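PDB 3HHL: RPA0582 from Rhodopseudomonas palustris, which is of unknown function but belongs to the DUF1330 family and adopts the alpha-beta fold of dimeric alpha-beta barrel proteins. Local coordinates for residues M27-R32 with H89-E94. Numbering follows the deposited sequence. Where two conformers were deposited one is given.
Sequences MLNLVR and HVFIAE
N29 and F91 form an antiparallel hydrogen-bonded pair, and the asparagine amide lies stacked on the phenyl ring, the two planes 9° apart. N29 CB sits over the ring face, 3.6 Å from the centroid of the F91 ring and displaced toward the rim, a CH-pi contact, while N29 ND2 comes to 3.3 Å from F91 CE2. F91 CG stands between its own backbone N and carbonyl carbon (chi1 59°), which brings the ring across to N29. The amide is also tied, weakly, to its own strand through N29 ND2 and M27 O; a bound polyethylene glycol, probably from the crystallisation liquor though it may mark a pocket, lies about 3 Å at nearest from the N29 side chain. Six backbone hydrogen bonds join 27-32 to 89-94; the straightest, N29 N to F91 O, has 176° at the hydrogen. On the other face L30 CD2 meets V90 CG1 at 3.6 Å and L28 CD1 meets I92 CG1 at 3.8 Å, and a neighbouring subunit packs on V90 and I92. The contact thins at R32 and E94, which bond instead to E122 and H26; partly exposed H89 reaches V31 through CB, its ring going on to Y51. Were F91 an alanine, the N29 amide would probably lose the surface it lies on and keep little but its weak bond to M27 O. These central strands of the four-stranded sheet thus set a polar amide flat on an aromatic ring, backed by four aliphatic side chains.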
loop_
_atom_site.group_PDB
_atom_site.type_symbol
_atom_site.label_atom_id
_atom_site.label_comp_id
_atom_site.label_asym_id
_atom_site.label_seq_id
_atom_site.Cartn_x
_atom_site.Cartn_y
_atom_site.Cartn_z
HETATM N N MSE C 27 5.441 -4.021 7.501
HETATM C CA MSE C 27 5.384 -2.590 7.445
HETATM C C MSE C 27 5.362 -2.169 5.961
HETATM O O MSE C 27 6.383 -2.204 5.257
HETATM C CB MSE C 27 6.585 -2.021 8.153
HETATM C CG MSE C 27 6.737 -2.450 9.592
HETATM SE SE MSE C 27 5.283 -1.926 10.715
HETATM C CE MSE C 27 5.586 -0.036 10.782
ATOM N N LEU C 28 4.174 -1.778 5.500
ATOM C CA LEU C 28 3.987 -1.291 4.134
ATOM C C LEU C 28 4.370 0.163 4.078
ATOM O O LEU C 28 3.762 0.985 4.765
ATOM C CB LEU C 28 2.552 -1.473 3.685
ATOM C CG LEU C 28 2.151 -0.893 2.334
ATOM C CD1 LEU C 28 3.053 -1.375 1.185
ATOM C CD2 LEU C 28 0.670 -1.221 2.045
ATOM N N ASN C 29 5.373 0.470 3.268
ATOM C CA ASN C 29 5.907 1.830 3.141
ATOM C C ASN C 29 5.499 2.414 1.772
ATOM O O ASN C 29 5.840 1.832 0.719
ATOM C CB ASN C 29 7.448 1.794 3.201
ATOM C CG ASN C 29 8.005 1.636 4.606
ATOM O OD1 ASN C 29 8.451 2.613 5.187
ATOM N ND2 ASN C 29 8.031 0.402 5.137
ATOM N N LEU C 30 4.796 3.540 1.762
ATOM C CA LEU C 30 4.568 4.304 0.539
ATOM C C LEU C 30 5.376 5.595 0.685
ATOM O O LEU C 30 5.097 6.403 1.571
ATOM C CB LEU C 30 3.095 4.604 0.328
ATOM C CG LEU C 30 2.138 3.410 0.520
ATOM C CD1 LEU C 30 0.715 3.881 0.458
ATOM C CD2 LEU C 30 2.364 2.236 -0.476
ATOM N N VAL C 31 6.401 5.802 -0.139
ATOM C CA VAL C 31 7.245 6.979 0.071
ATOM C C VAL C 31 7.313 7.905 -1.137
ATOM O O VAL C 31 7.625 7.458 -2.260
ATOM C CB VAL C 31 8.697 6.605 0.428
ATOM C CG1 VAL C 31 9.457 7.877 0.782
ATOM C CG2 VAL C 31 8.739 5.573 1.555
ATOM N N ARG C 32 7.040 9.186 -0.912
ATOM C CA ARG C 32 7.159 10.168 -1.962
ATOM C C ARG C 32 8.301 11.109 -1.626
ATOM O O ARG C 32 8.272 11.768 -0.594
ATOM C CB ARG C 32 5.864 10.947 -2.116
ATOM C CG ARG C 32 5.865 11.883 -3.321
ATOM C CD ARG C 32 4.488 12.494 -3.534
ATOM N NE ARG C 32 4.513 13.668 -4.402
ATOM C CZ ARG C 32 3.455 14.126 -5.058
ATOM N NH1 ARG C 32 2.292 13.490 -4.968
ATOM N NH2 ARG C 32 3.567 15.203 -5.810
ATOM N N HIS C 89 8.879 5.085 -3.790
ATOM C CA HIS C 89 9.282 3.804 -3.260
ATOM C C HIS C 89 8.076 3.123 -2.643
ATOM O O HIS C 89 7.325 3.752 -1.905
ATOM C CB HIS C 89 10.332 3.983 -2.196
ATOM C CG HIS C 89 11.635 4.451 -2.729
ATOM N ND1 HIS C 89 12.143 4.016 -3.936
ATOM C CD2 HIS C 89 12.548 5.315 -2.227
ATOM C CE1 HIS C 89 13.311 4.594 -4.158
ATOM N NE2 HIS C 89 13.574 5.394 -3.140
ATOM N N VAL C 90 7.892 1.843 -2.949
ATOM C CA VAL C 90 6.803 1.086 -2.380
ATOM C C VAL C 90 7.338 -0.294 -2.021
ATOM O O VAL C 90 7.767 -1.018 -2.880
ATOM C CB VAL C 90 5.605 0.986 -3.351
ATOM C CG1 VAL C 90 4.456 0.255 -2.701
ATOM C CG2 VAL C 90 5.154 2.326 -3.754
ATOM N N PHE C 91 7.313 -0.634 -0.739
ATOM C CA PHE C 91 7.840 -1.917 -0.238
ATOM C C PHE C 91 7.204 -2.299 1.095
ATOM O O PHE C 91 6.593 -1.441 1.803
ATOM C CB PHE C 91 9.377 -1.892 -0.052
ATOM C CG PHE C 91 9.847 -0.849 0.890
ATOM C CD1 PHE C 91 9.987 0.447 0.474
ATOM C CD2 PHE C 91 10.116 -1.157 2.216
ATOM C CE1 PHE C 91 10.442 1.448 1.382
ATOM C CE2 PHE C 91 10.536 -0.183 3.143
ATOM C CZ PHE C 91 10.707 1.122 2.722
ATOM N N ILE C 92 7.412 -3.577 1.427
ATOM C CA ILE C 92 7.006 -4.145 2.698
ATOM C C ILE C 92 8.227 -4.679 3.389
ATOM O O ILE C 92 8.968 -5.479 2.801
ATOM C CB ILE C 92 5.964 -5.282 2.530
ATOM C CG1 ILE C 92 4.655 -4.723 1.892
ATOM C CG2 ILE C 92 5.720 -5.956 3.865
ATOM C CD1 ILE C 92 3.677 -5.859 1.390
ATOM N N ALA C 93 8.436 -4.237 4.631
ATOM C CA ALA C 93 9.557 -4.680 5.481
ATOM C C ALA C 93 8.895 -5.572 6.496
ATOM O O ALA C 93 7.878 -5.196 7.067
ATOM C CB ALA C 93 10.262 -3.465 6.163
ATOM N N GLU C 94 9.449 -6.745 6.740
ATOM C CA GLU C 94 9.002 -7.604 7.852
ATOM C C GLU C 94 9.952 -7.458 9.033
ATOM O O GLU C 94 11.153 -7.402 8.847
ATOM C CB GLU C 94 9.004 -9.057 7.391
ATOM C CG GLU C 94 8.901 -10.078 8.491
ATOM C CD GLU C 94 8.516 -11.472 7.996
ATOM O OE1 GLU C 94 7.838 -11.551 6.927
ATOM O OE2 GLU C 94 8.875 -12.480 8.684
#